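Local coordinates for viral structural protein 4 (Bombyx mori cytoplasmic polyhedrosis virus, PDB 6TZ0) that binds GTP through a P-loop-type site and probably serves as the nucleotide-hydrolysing cofactor of the viral RNA-dependent RNA polymerase during transcription, at residues 348-359 / 503-513. Residues are numbered along the deposited sequence; the frame is centred on the assembly and turned at random.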
loop_
_atom_site.group_PDB
_atom_site.type_symbol
_atom_site.label_atom_id
_atom_site.label_comp_id
_atom_site.label_asym_id
_atom_site.label_seq_id
_atom_site.Cartn_x
_atom_site.Cartn_y
_atom_site.Cartn_z
ATOM N N THR B 348 3.657 -21.034 19.200
ATOM C CA THR B 348 2.564 -20.920 20.157
ATOM C C THR B 348 1.237 -20.999 19.419
ATOM O O THR B 348 1.078 -20.385 18.362
ATOM C CB THR B 348 2.674 -19.603 20.939
ATOM O OG1 THR B 348 3.976 -19.494 21.519
ATOM C CG2 THR B 348 1.645 -19.539 22.051
ATOM N N LEU B 349 0.299 -21.772 19.959
ATOM C CA LEU B 349 -1.066 -21.841 19.453
ATOM C C LEU B 349 -1.993 -21.200 20.471
ATOM O O LEU B 349 -2.059 -21.646 21.617
ATOM C CB LEU B 349 -1.496 -23.283 19.198
ATOM C CG LEU B 349 -2.883 -23.456 18.584
ATOM C CD1 LEU B 349 -2.887 -22.913 17.177
ATOM C CD2 LEU B 349 -3.329 -24.898 18.614
ATOM N N VAL B 350 -2.714 -20.165 20.052
ATOM C CA VAL B 350 -3.713 -19.524 20.896
ATOM C C VAL B 350 -5.071 -20.118 20.559
ATOM O O VAL B 350 -5.491 -20.109 19.397
ATOM C CB VAL B 350 -3.714 -18.001 20.716
ATOM C CG1 VAL B 350 -4.801 -17.376 21.568
ATOM C CG2 VAL B 350 -2.376 -17.441 21.096
ATOM N N VAL B 351 -5.759 -20.639 21.572
ATOM C CA VAL B 351 -7.052 -21.289 21.406
ATOM C C VAL B 351 -8.076 -20.522 22.228
ATOM O O VAL B 351 -7.996 -20.498 23.460
ATOM C CB VAL B 351 -7.011 -22.760 21.831
ATOM C CG1 VAL B 351 -8.386 -23.373 21.711
ATOM C CG2 VAL B 351 -6.018 -23.519 20.994
ATOM N N TYR B 352 -9.039 -19.903 21.555
ATOM C CA TYR B 352 -10.141 -19.235 22.228
ATOM C C TYR B 352 -11.346 -20.158 22.319
ATOM O O TYR B 352 -11.609 -20.956 21.418
ATOM C CB TYR B 352 -10.556 -17.960 21.505
ATOM C CG TYR B 352 -9.522 -16.877 21.527
ATOM C CD1 TYR B 352 -9.260 -16.182 22.686
ATOM C CD2 TYR B 352 -8.849 -16.513 20.373
ATOM C CE1 TYR B 352 -8.326 -15.188 22.716
ATOM C CE2 TYR B 352 -7.922 -15.508 20.389
ATOM C CZ TYR B 352 -7.664 -14.850 21.568
ATOM O OH TYR B 352 -6.740 -13.842 21.605
ATOM N N ALA B 353 -12.083 -20.026 23.413
ATOM C CA ALA B 353 -13.276 -20.827 23.630
ATOM C C ALA B 353 -14.184 -20.092 24.597
ATOM O O ALA B 353 -13.739 -19.230 25.357
ATOM C CB ALA B 353 -12.934 -22.213 24.174
ATOM N N GLU B 354 -15.465 -20.442 24.557
ATOM C CA GLU B 354 -16.390 -19.905 25.538
ATOM C C GLU B 354 -16.147 -20.541 26.897
ATOM O O GLU B 354 -15.735 -21.696 27.011
ATOM C CB GLU B 354 -17.841 -20.122 25.115
ATOM C CG GLU B 354 -18.308 -19.242 23.972
ATOM C CD GLU B 354 -19.776 -19.434 23.653
ATOM O OE1 GLU B 354 -20.402 -20.330 24.251
ATOM O OE2 GLU B 354 -20.310 -18.690 22.808
ATOM N N LYS B 355 -16.402 -19.758 27.930
ATOM C CA LYS B 355 -16.190 -20.165 29.310
ATOM C C LYS B 355 -17.254 -21.186 29.680
ATOM O O LYS B 355 -18.405 -20.835 29.939
ATOM C CB LYS B 355 -16.245 -18.935 30.204
ATOM C CG LYS B 355 -15.878 -19.176 31.629
ATOM C CD LYS B 355 -15.808 -17.878 32.377
ATOM C CE LYS B 355 -15.515 -18.136 33.822
ATOM N NZ LYS B 355 -14.189 -18.787 33.971
ATOM N N GLY B 356 -16.879 -22.459 29.686
ATOM C CA GLY B 356 -17.823 -23.516 29.979
ATOM C C GLY B 356 -17.788 -24.633 28.964
ATOM O O GLY B 356 -18.587 -25.568 29.033
ATOM N N ALA B 357 -16.844 -24.556 28.027
ATOM C CA ALA B 357 -16.773 -25.494 26.918
ATOM C C ALA B 357 -16.007 -26.764 27.249
ATOM O O ALA B 357 -16.067 -27.719 26.470
ATOM C CB ALA B 357 -16.134 -24.815 25.708
ATOM N N GLY B 358 -15.304 -26.810 28.374
ATOM C CA GLY B 358 -14.505 -27.969 28.712
ATOM C C GLY B 358 -13.265 -28.054 27.852
ATOM O O GLY B 358 -12.916 -29.127 27.356
ATOM N N LYS B 359 -12.589 -26.923 27.672
ATOM C CA LYS B 359 -11.477 -26.838 26.740
ATOM C C LYS B 359 -10.142 -27.249 27.343
ATOM O O LYS B 359 -9.249 -27.667 26.596
ATOM C CB LYS B 359 -11.370 -25.423 26.150
ATOM C CG LYS B 359 -10.905 -24.296 27.072
ATOM C CD LYS B 359 -12.038 -23.686 27.886
ATOM C CE LYS B 359 -11.625 -22.367 28.507
ATOM N NZ LYS B 359 -12.685 -21.830 29.397
ATOM N N THR B 503 -1.038 -18.337 14.375
ATOM C CA THR B 503 -2.132 -19.297 14.322
ATOM C C THR B 503 -2.978 -19.145 15.576
ATOM O O THR B 503 -2.572 -19.581 16.656
ATOM C CB THR B 503 -1.606 -20.725 14.211
ATOM O OG1 THR B 503 -0.671 -20.963 15.265
ATOM C CG2 THR B 503 -0.937 -20.972 12.877
ATOM N N THR B 504 -4.149 -18.540 15.434
ATOM C CA THR B 504 -5.136 -18.501 16.500
ATOM C C THR B 504 -6.466 -19.022 15.980
ATOM O O THR B 504 -6.944 -18.596 14.925
ATOM C CB THR B 504 -5.263 -17.089 17.102
ATOM O OG1 THR B 504 -6.418 -17.010 17.945
ATOM C CG2 THR B 504 -5.291 -16.018 16.059
ATOM N N VAL B 505 -7.030 -19.984 16.705
ATOM C CA VAL B 505 -8.264 -20.649 16.328
ATOM C C VAL B 505 -9.293 -20.404 17.416
ATOM O O VAL B 505 -8.980 -19.928 18.505
ATOM C CB VAL B 505 -8.073 -22.158 16.101
ATOM C CG1 VAL B 505 -7.109 -22.400 14.977
ATOM C CG2 VAL B 505 -7.588 -22.823 17.369
ATOM N N LEU B 506 -10.536 -20.754 17.112
ATOM C CA LEU B 506 -11.614 -20.718 18.083
ATOM C C LEU B 506 -12.195 -22.116 18.203
ATOM O O LEU B 506 -12.473 -22.764 17.191
ATOM C CB LEU B 506 -12.683 -19.701 17.683
ATOM C CG LEU B 506 -13.685 -19.229 18.737
ATOM C CD1 LEU B 506 -14.025 -17.790 18.467
ATOM C CD2 LEU B 506 -14.951 -20.036 18.722
ATOM N N LEU B 507 -12.385 -22.565 19.434
ATOM C CA LEU B 507 -12.834 -23.915 19.728
ATOM C C LEU B 507 -14.317 -23.934 20.071
ATOM O O LEU B 507 -14.799 -23.102 20.841
ATOM C CB LEU B 507 -12.002 -24.486 20.880
ATOM C CG LEU B 507 -12.217 -25.860 21.513
ATOM C CD1 LEU B 507 -10.915 -26.455 21.922
ATOM C CD2 LEU B 507 -13.015 -25.666 22.765
ATOM N N ARG B 508 -15.036 -24.893 19.491
ATOM C CA ARG B 508 -16.410 -25.191 19.865
ATOM C C ARG B 508 -16.496 -26.647 20.286
ATOM O O ARG B 508 -15.833 -27.504 19.702
ATOM C CB ARG B 508 -17.387 -24.944 18.717
ATOM C CG ARG B 508 -17.433 -23.539 18.178
ATOM C CD ARG B 508 -18.033 -22.555 19.149
ATOM N NE ARG B 508 -18.120 -21.224 18.558
ATOM C CZ ARG B 508 -19.207 -20.734 17.982
ATOM N NH1 ARG B 508 -20.312 -21.454 17.954
ATOM N NH2 ARG B 508 -19.197 -19.518 17.459
ATOM N N THR B 509 -17.307 -26.931 21.302
ATOM C CA THR B 509 -17.516 -28.289 21.785
ATOM C C THR B 509 -19.003 -28.607 21.830
ATOM O O THR B 509 -19.847 -27.814 21.407
ATOM C CB THR B 509 -16.912 -28.501 23.176
ATOM O OG1 THR B 509 -17.463 -27.548 24.089
ATOM C CG2 THR B 509 -15.414 -28.375 23.143
ATOM N N ILE B 510 -19.321 -29.790 22.348
ATOM C CA ILE B 510 -20.703 -30.172 22.589
ATOM C C ILE B 510 -21.117 -29.741 23.993
ATOM O O ILE B 510 -21.417 -30.562 24.867
ATOM C CB ILE B 510 -20.857 -31.692 22.394
ATOM C CG1 ILE B 510 -19.729 -32.446 23.105
ATOM C CG2 ILE B 510 -20.803 -32.044 20.934
ATOM C CD1 ILE B 510 -20.150 -33.772 23.557
ATOM N N ASN B 511 -21.279 -28.448 24.197
ATOM C CA ASN B 511 -21.564 -27.967 25.540
ATOM C C ASN B 511 -22.396 -26.711 25.437
ATOM O O ASN B 511 -21.975 -25.733 24.816
ATOM C CB ASN B 511 -20.289 -27.698 26.343
ATOM C CG ASN B 511 -19.642 -28.964 26.861
ATOM O OD1 ASN B 511 -18.529 -29.307 26.482
ATOM N ND2 ASN B 511 -20.347 -29.669 27.732
ATOM N N ASP B 512 -23.573 -26.747 26.035
ATOM C CA ASP B 512 -24.346 -25.536 26.231
ATOM C C ASP B 512 -23.674 -24.831 27.399
ATOM O O ASP B 512 -23.822 -25.242 28.551
ATOM C CB ASP B 512 -25.806 -25.874 26.496
ATOM C CG ASP B 512 -26.723 -24.714 26.226
ATOM O OD1 ASP B 512 -26.874 -24.367 25.043
ATOM O OD2 ASP B 512 -27.315 -24.162 27.167
ATOM N N THR B 513 -22.889 -23.796 27.084
ATOM C CA THR B 513 -22.013 -23.168 28.068
ATOM C C THR B 513 -22.806 -22.469 29.161
ATOM O O THR B 513 -22.431 -22.516 30.338
ATOM C CB THR B 513 -21.084 -22.182 27.371
ATOM O OG1 THR B 513 -21.863 -21.218 26.657
ATOM C CG2 THR B 513 -20.172 -22.904 26.406
#
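Strands 348-353 and 504-507 run parallel as neighbours in a five-stranded parallel sheet, their axes 29° apart, joined by a ladder in which Val350 O accepts from Val505 N, Val505 O from Tyr352 N (a nearly straight N-H...O, 178°) and Tyr352 O from Leu507 N at 2.7 Å. On one face Val351 and Val505 lie side by side, CG2 to CG2 at 4.0 Å, while Val351 CG1 leans on CB and CD1 of Leu507. The CD2 branch of Leu507 reaches on to Ala353 CB (3.7 Å) and Lys359 CB, so one methyl touches residues on either side of the loop between them. On the other face Val350 and Thr504 point the same way; Tyr352 CG lies anti to the carbonyl carbon (chi1 -67°), which turns the ring back along the strand, with Val350 CG1 3.7 Å above one face near the rim. Thr504 OG1 comes obliquely to Tyr352 CE2 at 3.2 Å. Beyond the strands, Thr509 OG1 donates to Ala357 O (2.8 Å) in the carbonyl plane, on a lone pair. Thr513, at the start of helix 513-518, crosses Glu354 at about a right angle: its OG1 donates to Glu354 OE1 (3.0 Å) on the anti side, well out of the carboxylate plane, and its CG2 packs on Glu354 CB. Arg531 of helix 524-537 also hydrogen-bonds Thr513 OG1, and pairs weakly with Glu354. Lys355, Gly356, Gly358 and Lys359 bind GTP in another structure of this protein, and the strand-loop-helix fits a Walker A P-loop. Apolar contacts and backbone bonds thus secure the base of this loop, whereas the hydroxyls of Thr513 and Thr509 hold it at Glu354, its entry, and at Ala357 O further along.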